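Local structure of tapirin (Caldicellulosiruptor hydrothermalis, 6N2C) at residues 388-393 with 410-415; 522-527 with 539-544. The protein probably anchors its thermophilic bacterium to plant matter by binding cellulose through a zinc-containing, beta-helical C-terminal domain. All coordinates share one frame; numbering follows the deposited sequence.

Contact 1 of 2, residues 388-393 with 410-415; sequences KLNVKK and NIRVSD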
# COMPACT_ATOMS: atom_id res chain seq x y z
N LYS A 388 -6.02 -13.88 26.17
CA LYS A 388 -4.82 -14.60 26.11
C LYS A 388 -3.66 -13.64 25.84
O LYS A 388 -3.49 -13.20 24.67
CB LYS A 388 -4.86 -15.61 25.03
CG LYS A 388 -5.81 -16.77 25.34
CD LYS A 388 -5.68 -17.81 24.23
CE LYS A 388 -7.02 -18.45 23.89
NZ LYS A 388 -7.56 -19.12 25.10
N LEU A 389 -2.88 -13.33 26.88
CA LEU A 389 -1.75 -12.40 26.78
C LEU A 389 -0.52 -13.12 27.23
O LEU A 389 -0.52 -13.74 28.30
CB LEU A 389 -1.91 -11.22 27.70
CG LEU A 389 -3.05 -10.26 27.60
CD1 LEU A 389 -2.79 -9.13 28.59
CD2 LEU A 389 -3.08 -9.76 26.15
N ASN A 390 0.50 -13.11 26.40
CA ASN A 390 1.79 -13.70 26.71
C ASN A 390 2.88 -12.71 26.28
O ASN A 390 3.29 -12.70 25.08
CB ASN A 390 1.89 -15.04 26.00
CG ASN A 390 3.20 -15.73 26.25
OD1 ASN A 390 3.86 -15.48 27.28
ND2 ASN A 390 3.62 -16.53 25.31
N VAL A 391 3.36 -11.88 27.21
CA VAL A 391 4.26 -10.81 26.91
C VAL A 391 5.32 -10.67 27.95
O VAL A 391 5.27 -11.35 28.99
CB VAL A 391 3.53 -9.47 26.74
CG1 VAL A 391 2.40 -9.63 25.75
CG2 VAL A 391 2.90 -9.00 28.05
N LYS A 392 6.30 -9.82 27.67
CA LYS A 392 7.36 -9.60 28.67
C LYS A 392 7.00 -8.50 29.66
O LYS A 392 7.17 -8.67 30.86
CB LYS A 392 8.65 -9.33 27.96
CG LYS A 392 9.86 -9.12 28.88
CD LYS A 392 11.18 -9.26 28.14
CE LYS A 392 11.60 -7.97 27.47
NZ LYS A 392 12.81 -8.17 26.62
N LYS A 393 6.62 -7.33 29.17
CA LYS A 393 6.30 -6.20 30.05
C LYS A 393 5.22 -5.33 29.46
O LYS A 393 5.15 -5.14 28.25
CB LYS A 393 7.56 -5.32 30.32
CG LYS A 393 7.38 -4.13 31.25
CD LYS A 393 8.68 -3.34 31.42
CE LYS A 393 8.58 -2.37 32.57
NZ LYS A 393 9.83 -1.53 32.65
N ASN A 410 -4.90 -17.10 31.57
CA ASN A 410 -4.17 -16.93 30.31
C ASN A 410 -3.44 -15.59 30.18
O ASN A 410 -3.07 -15.21 29.05
CB ASN A 410 -5.09 -17.13 29.14
CG ASN A 410 -5.49 -18.59 29.02
OD1 ASN A 410 -4.67 -19.47 29.19
ND2 ASN A 410 -6.73 -18.82 28.73
N ILE A 411 -3.26 -14.88 31.28
CA ILE A 411 -2.48 -13.61 31.25
C ILE A 411 -1.13 -13.98 31.82
O ILE A 411 -1.04 -14.32 33.02
CB ILE A 411 -3.17 -12.51 32.05
CG1 ILE A 411 -4.47 -12.15 31.35
CG2 ILE A 411 -2.24 -11.29 32.26
CD1 ILE A 411 -5.33 -11.12 32.04
N ARG A 412 -0.09 -13.99 30.97
CA ARG A 412 1.29 -14.25 31.38
C ARG A 412 2.16 -13.03 31.05
O ARG A 412 2.16 -12.54 29.89
CB ARG A 412 1.85 -15.50 30.69
CG ARG A 412 1.12 -16.81 31.07
CD ARG A 412 0.69 -17.59 29.82
NE ARG A 412 1.80 -18.29 29.13
CZ ARG A 412 1.79 -18.70 27.85
NH1 ARG A 412 0.75 -18.50 27.04
NH2 ARG A 412 2.84 -19.34 27.37
N VAL A 413 2.89 -12.55 32.05
CA VAL A 413 3.76 -11.35 31.91
C VAL A 413 5.02 -11.71 32.67
O VAL A 413 5.02 -11.76 33.92
CB VAL A 413 3.13 -10.06 32.48
CG1 VAL A 413 4.03 -8.84 32.22
CG2 VAL A 413 1.75 -9.81 31.83
N SER A 414 6.10 -11.90 31.93
CA SER A 414 7.31 -12.44 32.56
C SER A 414 8.08 -11.42 33.42
O SER A 414 8.71 -11.79 34.44
CB SER A 414 8.19 -13.11 31.50
OG SER A 414 8.72 -12.16 30.63
N ASP A 415 8.00 -10.15 33.09
CA ASP A 415 8.62 -9.12 33.89
C ASP A 415 7.54 -8.50 34.79
O ASP A 415 7.37 -8.92 35.95
CB ASP A 415 9.32 -8.08 33.03
CG ASP A 415 9.91 -6.90 33.82
OD1 ASP A 415 10.03 -6.91 35.08
OD2 ASP A 415 10.29 -5.87 33.19
O HOH W 1 -8.66 -17.57 27.98
O HOH W 2 4.72 -18.23 28.79
O HOH W 3 11.51 -3.70 33.71
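The shortest direct bond between residues 388-393 and 410-415 runs from Arg412 N to Leu389 O, 2.7 Å long and nearly straight, with 172° at the hydrogen. It belongs to a parallel ladder: Leu389 N reaches Asn410 O, Val391 N reaches Arg412 O and Ser414 N reaches Val391 O, while Leu389, Asn390 and Val391 pair with Ile411, Arg412 and Val413. The strand axes pass 4.7 Å apart, and Asp415 N to Lys392 O carries the bonding around the corner that follows.

On the outer face, in the one of two Arg412 conformers described, the amide of Asn390 stacks on the guanidinium; Asn390 CG sits 3.6 Å above the plane, over its centre, and the planes differ by 13°. With CG opposite the backbone N (chi1 179°), Asn390 presents its amide to the Arg412 chain, which bends at chi2 and chi3 to lie over it. An alanine here would remove the amide and is likely to leave the guanidinium without its flat partner and freer to turn.

The inner face is apolar: Val391 CG2 meets Val413 CG2 at 4.0 Å, and in one of the two Leu389 conformers Leu389 CD1 approaches Ile411 CG2 at 4.3 Å, with Ile369 of the preceding rung touching Leu389 and Val391. Past the corner the extended Lys393 chain runs alongside Asp415. Lys393 NZ and Asp415 OD2, 4.4 Å apart, are bridged by a water; Lys393 also forms a salt bridge with Glu418. In-register parallel pairing, a hydrophobic inside and corners shared by both rungs are the signature of successive coils in a parallel beta-helix.

Contact 2 of 2, residues 522-527 with 539-544; sequences INVPPD and GSLQFN. With EDO (1,2-ethanediol), chain D.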
# COMPACT_ATOMS: atom_id res chain seq x y z
N ILE A 522 -7.93 6.79 -22.51
CA ILE A 522 -7.53 5.65 -23.33
C ILE A 522 -8.38 4.48 -23.01
O ILE A 522 -8.34 3.98 -21.91
CB ILE A 522 -6.05 5.23 -23.19
CG1 ILE A 522 -5.12 6.37 -23.57
CG2 ILE A 522 -5.77 4.04 -24.07
CD1 ILE A 522 -3.65 6.22 -23.19
N ASN A 523 -9.19 4.03 -23.99
CA ASN A 523 -9.94 2.79 -23.82
C ASN A 523 -9.31 1.77 -24.64
O ASN A 523 -9.34 1.86 -25.89
CB ASN A 523 -11.39 3.03 -24.31
CG ASN A 523 -12.10 4.08 -23.49
OD1 ASN A 523 -11.89 4.17 -22.25
ND2 ASN A 523 -12.92 4.93 -24.17
N VAL A 524 -8.71 0.79 -24.01
CA VAL A 524 -7.96 -0.24 -24.69
C VAL A 524 -8.92 -1.32 -25.22
O VAL A 524 -9.76 -1.86 -24.49
CB VAL A 524 -6.96 -0.90 -23.81
CG1 VAL A 524 -6.10 -1.89 -24.59
CG2 VAL A 524 -6.03 0.16 -23.19
N PRO A 525 -8.86 -1.59 -26.54
CA PRO A 525 -9.83 -2.55 -27.08
C PRO A 525 -9.75 -3.90 -26.46
O PRO A 525 -8.66 -4.36 -26.10
CB PRO A 525 -9.42 -2.66 -28.56
CG PRO A 525 -8.83 -1.39 -28.86
CD PRO A 525 -8.15 -0.88 -27.60
N PRO A 526 -10.91 -4.60 -26.37
CA PRO A 526 -10.86 -5.95 -25.78
C PRO A 526 -10.12 -7.05 -26.49
O PRO A 526 -9.80 -8.05 -25.87
CB PRO A 526 -12.33 -6.34 -25.70
CG PRO A 526 -12.96 -5.59 -26.78
CD PRO A 526 -12.24 -4.27 -26.91
N ASP A 527 -9.80 -6.88 -27.76
CA ASP A 527 -9.04 -7.95 -28.43
C ASP A 527 -7.53 -7.87 -28.20
O ASP A 527 -6.81 -8.80 -28.55
CB ASP A 527 -9.35 -7.96 -29.95
CG ASP A 527 -9.02 -6.67 -30.67
OD1 ASP A 527 -8.85 -5.55 -30.08
OD2 ASP A 527 -8.92 -6.74 -31.92
N GLY A 539 -7.30 11.63 -19.29
CA GLY A 539 -8.50 10.98 -18.88
C GLY A 539 -8.19 9.62 -18.34
O GLY A 539 -7.03 9.26 -18.17
N SER A 540 -9.23 8.86 -18.04
CA SER A 540 -9.05 7.55 -17.48
C SER A 540 -8.45 6.54 -18.45
O SER A 540 -8.73 6.58 -19.66
CB SER A 540 -10.37 6.94 -16.96
OG SER A 540 -10.80 7.69 -15.84
N LEU A 541 -7.74 5.60 -17.88
CA LEU A 541 -7.23 4.49 -18.59
C LEU A 541 -8.06 3.24 -18.30
O LEU A 541 -8.02 2.67 -17.17
CB LEU A 541 -5.76 4.26 -18.21
CG LEU A 541 -5.14 3.03 -18.76
CD1 LEU A 541 -5.14 2.99 -20.28
CD2 LEU A 541 -3.73 2.97 -18.25
N GLN A 542 -8.77 2.79 -19.33
CA GLN A 542 -9.79 1.70 -19.12
C GLN A 542 -9.48 0.61 -20.02
O GLN A 542 -9.37 0.85 -21.24
CB GLN A 542 -11.18 2.25 -19.37
CG GLN A 542 -12.29 1.25 -19.37
CD GLN A 542 -13.44 1.62 -18.44
OE1 GLN A 542 -13.89 2.80 -18.40
NE2 GLN A 542 -13.88 0.63 -17.63
N PHE A 543 -9.33 -0.58 -19.47
CA PHE A 543 -9.11 -1.76 -20.25
C PHE A 543 -10.48 -2.40 -20.50
O PHE A 543 -11.13 -2.81 -19.54
CB PHE A 543 -8.16 -2.72 -19.56
CG PHE A 543 -6.77 -2.12 -19.46
CD1 PHE A 543 -6.42 -1.22 -18.43
CD2 PHE A 543 -5.85 -2.37 -20.46
CE1 PHE A 543 -5.15 -0.65 -18.35
CE2 PHE A 543 -4.58 -1.77 -20.39
CZ PHE A 543 -4.22 -0.89 -19.35
N ASN A 544 -10.88 -2.45 -21.77
CA ASN A 544 -12.25 -2.91 -22.15
C ASN A 544 -12.29 -4.43 -22.25
O ASN A 544 -13.38 -5.00 -22.37
CB ASN A 544 -12.75 -2.19 -23.38
CG ASN A 544 -13.18 -0.72 -23.08
OD1 ASN A 544 -13.11 0.19 -23.95
ND2 ASN A 544 -13.70 -0.51 -21.90
C1 EDO D . -10.74 6.79 -25.65
O1 EDO D . -9.89 5.82 -26.20
C2 EDO D . -10.51 8.15 -26.32
O2 EDO D . -10.71 8.14 -27.74
O HOH W 4 -11.26 6.21 -20.72
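Backbone hydrogen bonds define the pairing of residues 522-527 with 539-544. Gln542 N binds Ile522 O at 2.9 Å with an N-H...O angle of 177°, and Val524 N binds Gln542 O at 2.8 Å; both donors lie nearly along the C=O axis. Ile522 N to Ser540 O and Asn544 N to Val524 O complete the parallel ladder.

Apolar contacts fill the inner face. Val524 CG2, anti to its carbonyl carbon, comes within 3.7 Å of Phe543 CE2, the two side chains lying side by side. Ile522 CB meets Leu541 CD1 at 3.8 Å in the Leu541 conformer described. Phe500 of helix 494-500 covers Ile522 and Val524, and the Phe543 ring meets that of Phe196 with planes about 15° apart.

Polar links occupy the other face and the outer edge. One water donates to both Asn523 OD1 (2.6 Å) and Ser540 O (2.8 Å), tying side chain to neighbouring backbone. Asn523 N, on the edge of the strand not paired with 539-544, donates to O1 of a 1,2-ethanediol, probably a crystallisation additive, at 2.9 Å. Such an edge N-H beside a regular parallel ladder is characteristic of the terminal strand on one face of a beta-helix.

Contact 1 comes first along the chain and closes before contact 2 opens. Their centres lie 55 Å apart, on opposite sides of the chain's centre, and about 45 Å separates their nearest atoms. They sit on different faces of the same beta-helix, each at the end of its row of parallel strands: 411-413 is outermost at one end, 522-524 at the other. The row of contact 1 finishes, far from it, with strands 548-552 and 530-532, which carry the zinc ligands Glu551, His530 and Asp532. Strand 541-543 of contact 2 adjoins 194-195, showing that the later chain returns to extend the coils beyond their N-terminal start.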